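Local coordinates for protein phosphoglycolate phosphatase (Lactobacillus plantarum, PDB 2HDO) that probably hydrolyses the phosphate ester of 2-phosphoglycolate, as a putative phosphoglycolate phosphatase of the haloacid dehalogenase-like hydrolases, at residues A[31-36]-A[68-73]; A[52-57]-A[62-67]. All coordinates share one frame; numbering follows the deposited sequence.

Contact 1: A[31-36]-A[68-73]; sequences ATYGKP and QAQYED
Two hydrogen bonds tie the amide of Q70 to T32 and Y33. On the donor side, Q70 NE2 gives an N-H to T32 OG1 at 3.1 Å; the bond is fairly straight (161°) and the hydroxyl lies close to the amide plane. T32 OG1 sits between its backbone N and carbonyl carbon (chi1 71°); it donates to V29 O and accepts from Q70 NE2, which should orient the hydroxyl. On the acceptor side, Y33 OH donates to Q70 OE1 over 2.8 Å, approaching almost end-on to the carbonyl. Ring and amide planes stand 37° apart, and Q70 OE1 lies at the edge of the tyrosine ring, 3.4 Å from Y33 CE1. A flipped amide would set OE1 against a hydroxyl already donating to V29 O, so its orientation is probably settled.

T32 and Y33 lie at the middle of a type I turn; its bond G34 N to A31 O and the wider K35 N to L30 O make a Schellman motif, with G34 at positive phi as C-prime, that ends the helix.

This polar surface contact joins the turn after helix 19-31 to the flank of helix 64-75, where Q70 also packs on V29 and Y71 on Y22, V25 and M26.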
loop_
_atom_site.group_PDB
_atom_site.type_symbol
_atom_site.label_atom_id
_atom_site.label_comp_id
_atom_site.label_asym_id
_atom_site.label_seq_id
_atom_site.Cartn_x
_atom_site.Cartn_y
_atom_site.Cartn_z
ATOM N N ALA A 31 19.464 -13.817 -1.064
ATOM C CA ALA A 31 20.521 -14.803 -0.884
ATOM C C ALA A 31 20.681 -15.705 -2.126
ATOM O O ALA A 31 21.791 -16.087 -2.462
ATOM C CB ALA A 31 20.231 -15.630 0.357
ATOM N N THR A 32 19.589 -15.989 -2.841
ATOM C CA THR A 32 19.657 -16.852 -4.049
ATOM C C THR A 32 20.231 -16.120 -5.294
ATOM O O THR A 32 20.424 -16.732 -6.355
ATOM C CB THR A 32 18.284 -17.434 -4.424
ATOM O OG1 THR A 32 17.431 -16.420 -4.941
ATOM C CG2 THR A 32 17.599 -18.087 -3.207
ATOM N N TYR A 33 20.464 -14.820 -5.152
ATOM C CA TYR A 33 21.108 -13.955 -6.154
ATOM C C TYR A 33 22.459 -13.495 -5.625
ATOM O O TYR A 33 23.060 -12.587 -6.177
ATOM C CB TYR A 33 20.201 -12.750 -6.466
ATOM C CG TYR A 33 18.949 -13.185 -7.158
ATOM C CD1 TYR A 33 17.832 -13.566 -6.441
ATOM C CD2 TYR A 33 18.892 -13.284 -8.536
ATOM C CE1 TYR A 33 16.698 -14.028 -7.093
ATOM C CE2 TYR A 33 17.753 -13.717 -9.183
ATOM C CZ TYR A 33 16.658 -14.096 -8.459
ATOM O OH TYR A 33 15.549 -14.546 -9.131
ATOM N N GLY A 34 22.930 -14.103 -4.542
ATOM C CA GLY A 34 24.241 -13.833 -4.004
ATOM C C GLY A 34 24.399 -12.465 -3.398
ATOM O O GLY A 34 25.486 -11.906 -3.418
ATOM N N LYS A 35 23.312 -11.930 -2.840
ATOM C CA LYS A 35 23.316 -10.567 -2.318
ATOM C C LYS A 35 22.831 -10.542 -0.875
ATOM O O LYS A 35 21.923 -11.268 -0.527
ATOM C CB LYS A 35 22.433 -9.683 -3.172
ATOM C CG LYS A 35 22.983 -9.438 -4.568
ATOM C CD LYS A 35 22.052 -8.535 -5.400
ATOM C CE LYS A 35 22.588 -8.246 -6.796
ATOM N NZ LYS A 35 23.749 -7.344 -6.767
ATOM N N PRO A 36 23.442 -9.686 -0.038
ATOM C CA PRO A 36 22.932 -9.452 1.304
ATOM C C PRO A 36 21.790 -8.443 1.228
ATOM O O PRO A 36 21.456 -7.991 0.152
ATOM C CB PRO A 36 24.128 -8.853 2.033
ATOM C CG PRO A 36 24.870 -8.126 0.987
ATOM C CD PRO A 36 24.640 -8.870 -0.311
ATOM N N GLN A 68 10.311 -12.004 -8.400
ATOM C CA GLN A 68 9.001 -11.674 -7.844
ATOM C C GLN A 68 8.200 -12.924 -7.475
ATOM O O GLN A 68 7.482 -12.912 -6.480
ATOM C CB GLN A 68 8.182 -10.758 -8.773
ATOM C CG GLN A 68 8.628 -9.300 -8.750
ATOM C CD GLN A 68 8.492 -8.663 -7.383
ATOM O OE1 GLN A 68 9.472 -8.184 -6.798
ATOM N NE2 GLN A 68 7.281 -8.666 -6.856
ATOM N N ALA A 69 8.350 -14.000 -8.246
ATOM C CA ALA A 69 7.702 -15.271 -7.945
ATOM C C ALA A 69 8.239 -15.858 -6.631
ATOM O O ALA A 69 7.489 -16.322 -5.790
ATOM C CB ALA A 69 7.920 -16.235 -9.097
ATOM N N GLN A 70 9.550 -15.836 -6.473
ATOM C CA GLN A 70 10.158 -16.278 -5.231
ATOM C C GLN A 70 9.640 -15.478 -4.049
ATOM O O GLN A 70 9.294 -16.045 -3.009
ATOM C CB GLN A 70 11.660 -16.159 -5.297
ATOM C CG GLN A 70 12.260 -17.114 -6.262
ATOM C CD GLN A 70 13.710 -16.853 -6.454
ATOM O OE1 GLN A 70 14.084 -16.147 -7.383
ATOM N NE2 GLN A 70 14.527 -17.304 -5.513
ATOM N N TYR A 71 9.565 -14.165 -4.227
ATOM C CA TYR A 71 9.157 -13.294 -3.172
ATOM C C TYR A 71 7.767 -13.645 -2.760
ATOM O O TYR A 71 7.484 -13.746 -1.565
ATOM C CB TYR A 71 9.203 -11.818 -3.580
ATOM C CG TYR A 71 8.603 -10.881 -2.563
ATOM C CD1 TYR A 71 9.372 -10.352 -1.536
ATOM C CD2 TYR A 71 7.271 -10.516 -2.629
ATOM C CE1 TYR A 71 8.815 -9.501 -0.568
ATOM C CE2 TYR A 71 6.694 -9.646 -1.667
ATOM C CZ TYR A 71 7.490 -9.129 -0.652
ATOM O OH TYR A 71 6.955 -8.250 0.286
ATOM N N GLU A 72 6.872 -13.817 -3.740
ATOM C CA GLU A 72 5.480 -14.112 -3.385
ATOM C C GLU A 72 5.344 -15.464 -2.680
ATOM O O GLU A 72 4.558 -15.629 -1.742
ATOM C CB GLU A 72 4.596 -14.043 -4.623
ATOM C CG GLU A 72 4.619 -12.698 -5.304
ATOM N N ASP A 73 6.134 -16.425 -3.136
ATOM C CA ASP A 73 6.120 -17.764 -2.546
ATOM C C ASP A 73 6.547 -17.783 -1.089
ATOM O O ASP A 73 5.891 -18.406 -0.260
ATOM C CB ASP A 73 7.006 -18.688 -3.370
ATOM C CG ASP A 73 6.475 -18.895 -4.799
ATOM O OD1 ASP A 73 5.311 -18.501 -5.080
ATOM O OD2 ASP A 73 7.226 -19.453 -5.637
#

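Contact 2: A[52-57]-A[62-67]; sequences QAMTEL and SEFDHF
M54, a selenomethionine, inserts its side chain between the rings of F64 and F67, and this is the tightly packed part of the contact. Its CB makes a CH-pi contact over one face of F64, 3.8 Å from the ring centroid and 15° off the normal. Beyond CG the chain bends (chi3 -75°), bringing M54 CE to 3.7 Å from F64 CG. The selenium makes oblique Met-aromatic contacts with both rings, 4.5 Å from the F64 centroid and 4.2 Å from that of F67. M54 SE comes to 3.5 Å from F67 CD1, while M54 CG lies over a face of the same ring. With CG anti to the backbone N (chi1 -171°), the F67 ring swings toward helix 50-56 to lie beside the selenium.

The solvent side is sparser. Exposed T55 meets F64 at the ring edge, with T55 OG1 in the ring plane and 3.5 Å from F64 CZ; that hydroxyl is hydrogen-bonded to E51 O, one helical turn back. Putting an alanine at F64 would probably leave M54 CB and CE without their aromatic partner, opening a gap beside the selenium and freeing the methyl end to turn.

The contact packs the end of helix 50-56 against the start of helix 64-75 across a short loop, from which I59 touches both phenylalanines. F67 continues onto M26, V29 and L30 of helix 19-31, while A53 and E56 face helix 39-45.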
loop_
_atom_site.group_PDB
_atom_site.type_symbol
_atom_site.label_atom_id
_atom_site.label_comp_id
_atom_site.label_asym_id
_atom_site.label_seq_id
_atom_site.Cartn_x
_atom_site.Cartn_y
_atom_site.Cartn_z
ATOM N N GLN A 52 11.327 -0.878 -9.426
ATOM C CA GLN A 52 12.323 0.065 -8.929
ATOM C C GLN A 52 13.268 -0.560 -7.903
ATOM O O GLN A 52 14.491 -0.392 -7.936
ATOM C CB GLN A 52 11.667 1.320 -8.305
ATOM C CG GLN A 52 12.713 2.403 -8.087
ATOM C CD GLN A 52 12.239 3.574 -7.256
ATOM O OE1 GLN A 52 11.061 3.653 -6.860
ATOM N NE2 GLN A 52 13.159 4.493 -6.976
ATOM N N ALA A 53 12.687 -1.283 -6.957
ATOM C CA ALA A 53 13.482 -1.916 -5.924
ATOM C C ALA A 53 14.457 -2.934 -6.511
ATOM O O ALA A 53 15.604 -2.996 -6.111
ATOM C CB ALA A 53 12.566 -2.617 -4.947
HETATM N N MSE A 54 13.998 -3.773 -7.422
HETATM C CA MSE A 54 14.905 -4.794 -7.966
HETATM C C MSE A 54 15.980 -4.122 -8.794
HETATM O O MSE A 54 17.100 -4.581 -8.862
HETATM C CB MSE A 54 14.143 -5.816 -8.800
HETATM C CG MSE A 54 13.183 -6.614 -7.968
HETATM SE SE MSE A 54 12.318 -8.021 -9.012
HETATM C CE MSE A 54 11.098 -6.928 -9.981
ATOM N N THR A 55 15.653 -3.001 -9.424
ATOM C CA THR A 55 16.656 -2.241 -10.154
ATOM C C THR A 55 17.689 -1.671 -9.153
ATOM O O THR A 55 18.891 -1.797 -9.339
ATOM C CB THR A 55 16.033 -1.152 -11.050
ATOM O OG1 THR A 55 15.128 -1.767 -11.982
ATOM C CG2 THR A 55 17.110 -0.391 -11.775
ATOM N N GLU A 56 17.202 -1.072 -8.075
ATOM C CA GLU A 56 18.058 -0.444 -7.094
ATOM C C GLU A 56 19.012 -1.456 -6.490
ATOM O O GLU A 56 20.151 -1.115 -6.210
ATOM C CB GLU A 56 17.203 0.217 -6.000
ATOM C CG GLU A 56 17.955 1.200 -5.156
ATOM C CD GLU A 56 18.686 0.526 -4.035
ATOM O OE1 GLU A 56 18.263 -0.601 -3.685
ATOM O OE2 GLU A 56 19.702 1.074 -3.551
ATOM N N LEU A 57 18.524 -2.686 -6.309
ATOM C CA LEU A 57 19.322 -3.756 -5.714
ATOM C C LEU A 57 20.277 -4.454 -6.693
ATOM O O LEU A 57 21.038 -5.343 -6.291
ATOM C CB LEU A 57 18.383 -4.811 -5.130
ATOM C CG LEU A 57 17.641 -4.343 -3.880
ATOM C CD1 LEU A 57 16.406 -5.194 -3.530
ATOM C CD2 LEU A 57 18.638 -4.284 -2.696
ATOM N N SER A 62 16.757 -9.518 -16.591
ATOM C CA SER A 62 16.148 -10.749 -17.094
ATOM C C SER A 62 15.583 -11.666 -15.999
ATOM O O SER A 62 14.839 -12.600 -16.296
ATOM C CB SER A 62 17.194 -11.521 -17.908
ATOM O OG SER A 62 18.319 -11.878 -17.093
ATOM N N GLU A 63 15.941 -11.404 -14.746
ATOM C CA GLU A 63 15.547 -12.256 -13.620
ATOM C C GLU A 63 14.396 -11.699 -12.779
ATOM O O GLU A 63 13.992 -12.317 -11.791
ATOM C CB GLU A 63 16.769 -12.495 -12.738
ATOM C CG GLU A 63 17.950 -13.176 -13.410
ATOM C CD GLU A 63 19.204 -13.218 -12.518
ATOM N N PHE A 64 13.856 -10.540 -13.162
ATOM C CA PHE A 64 12.838 -9.854 -12.392
ATOM C C PHE A 64 11.596 -10.712 -12.149
ATOM O O PHE A 64 11.083 -10.760 -11.028
ATOM C CB PHE A 64 12.465 -8.500 -13.060
ATOM C CG PHE A 64 13.453 -7.366 -12.811
ATOM C CD1 PHE A 64 14.761 -7.583 -12.377
ATOM C CD2 PHE A 64 13.048 -6.062 -13.039
ATOM C CE1 PHE A 64 15.628 -6.526 -12.178
ATOM C CE2 PHE A 64 13.900 -5.006 -12.840
ATOM C CZ PHE A 64 15.196 -5.235 -12.404
ATOM N N ASP A 65 11.115 -11.413 -13.178
ATOM C CA ASP A 65 9.887 -12.202 -13.021
ATOM C C ASP A 65 10.100 -13.348 -12.032
ATOM O O ASP A 65 9.238 -13.619 -11.193
ATOM C CB ASP A 65 9.380 -12.746 -14.346
ATOM C CG ASP A 65 8.889 -11.641 -15.296
ATOM O OD1 ASP A 65 8.573 -10.505 -14.847
ATOM O OD2 ASP A 65 8.814 -11.932 -16.513
ATOM N N HIS A 66 11.263 -13.981 -12.105
ATOM C CA HIS A 66 11.586 -15.064 -11.178
ATOM C C HIS A 66 11.708 -14.573 -9.753
ATOM O O HIS A 66 11.096 -15.141 -8.849
ATOM C CB HIS A 66 12.864 -15.798 -11.547
ATOM C CG HIS A 66 12.996 -17.115 -10.839
ATOM N ND1 HIS A 66 14.213 -17.700 -10.547
ATOM C CD2 HIS A 66 12.051 -17.932 -10.305
ATOM C CE1 HIS A 66 14.010 -18.837 -9.900
ATOM N NE2 HIS A 66 12.708 -18.996 -9.732
ATOM N N PHE A 67 12.471 -13.502 -9.566
ATOM C CA PHE A 67 12.599 -12.850 -8.255
ATOM C C PHE A 67 11.230 -12.574 -7.630
ATOM O O PHE A 67 10.993 -12.885 -6.471
ATOM C CB PHE A 67 13.391 -11.517 -8.421
ATOM C CG PHE A 67 13.779 -10.870 -7.120
ATOM C CD1 PHE A 67 12.839 -10.204 -6.345
ATOM C CD2 PHE A 67 15.072 -10.937 -6.674
ATOM C CE1 PHE A 67 13.191 -9.634 -5.141
ATOM C CE2 PHE A 67 15.426 -10.358 -5.499
ATOM C CZ PHE A 67 14.497 -9.724 -4.711
#

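Overall arrangement
Contacts 1 and 2 share helix 64-75 and lie with their centres 9 Å apart, contact 2 being nested along the chain inside the loop closed by contact 1. They touch directly: Y33 OH is 3.3 Å from F67 N, the Y33 and F67 rings meet at about 40°, and K35 CE packs 3.3 Å from L57 O. Apolar packing around M54 thus adjoins the polar surface contact. Both lie in the helical region between strands 16-17 and 83-84, consistent with the cap that HAD phosphatases insert after the first core strand. Their centres are 21 Å and 19 Å from the chain centre. Neither uses D10, D12 or T14, the HAD-type pattern that follows core strand 6-9 and probably marks the active site.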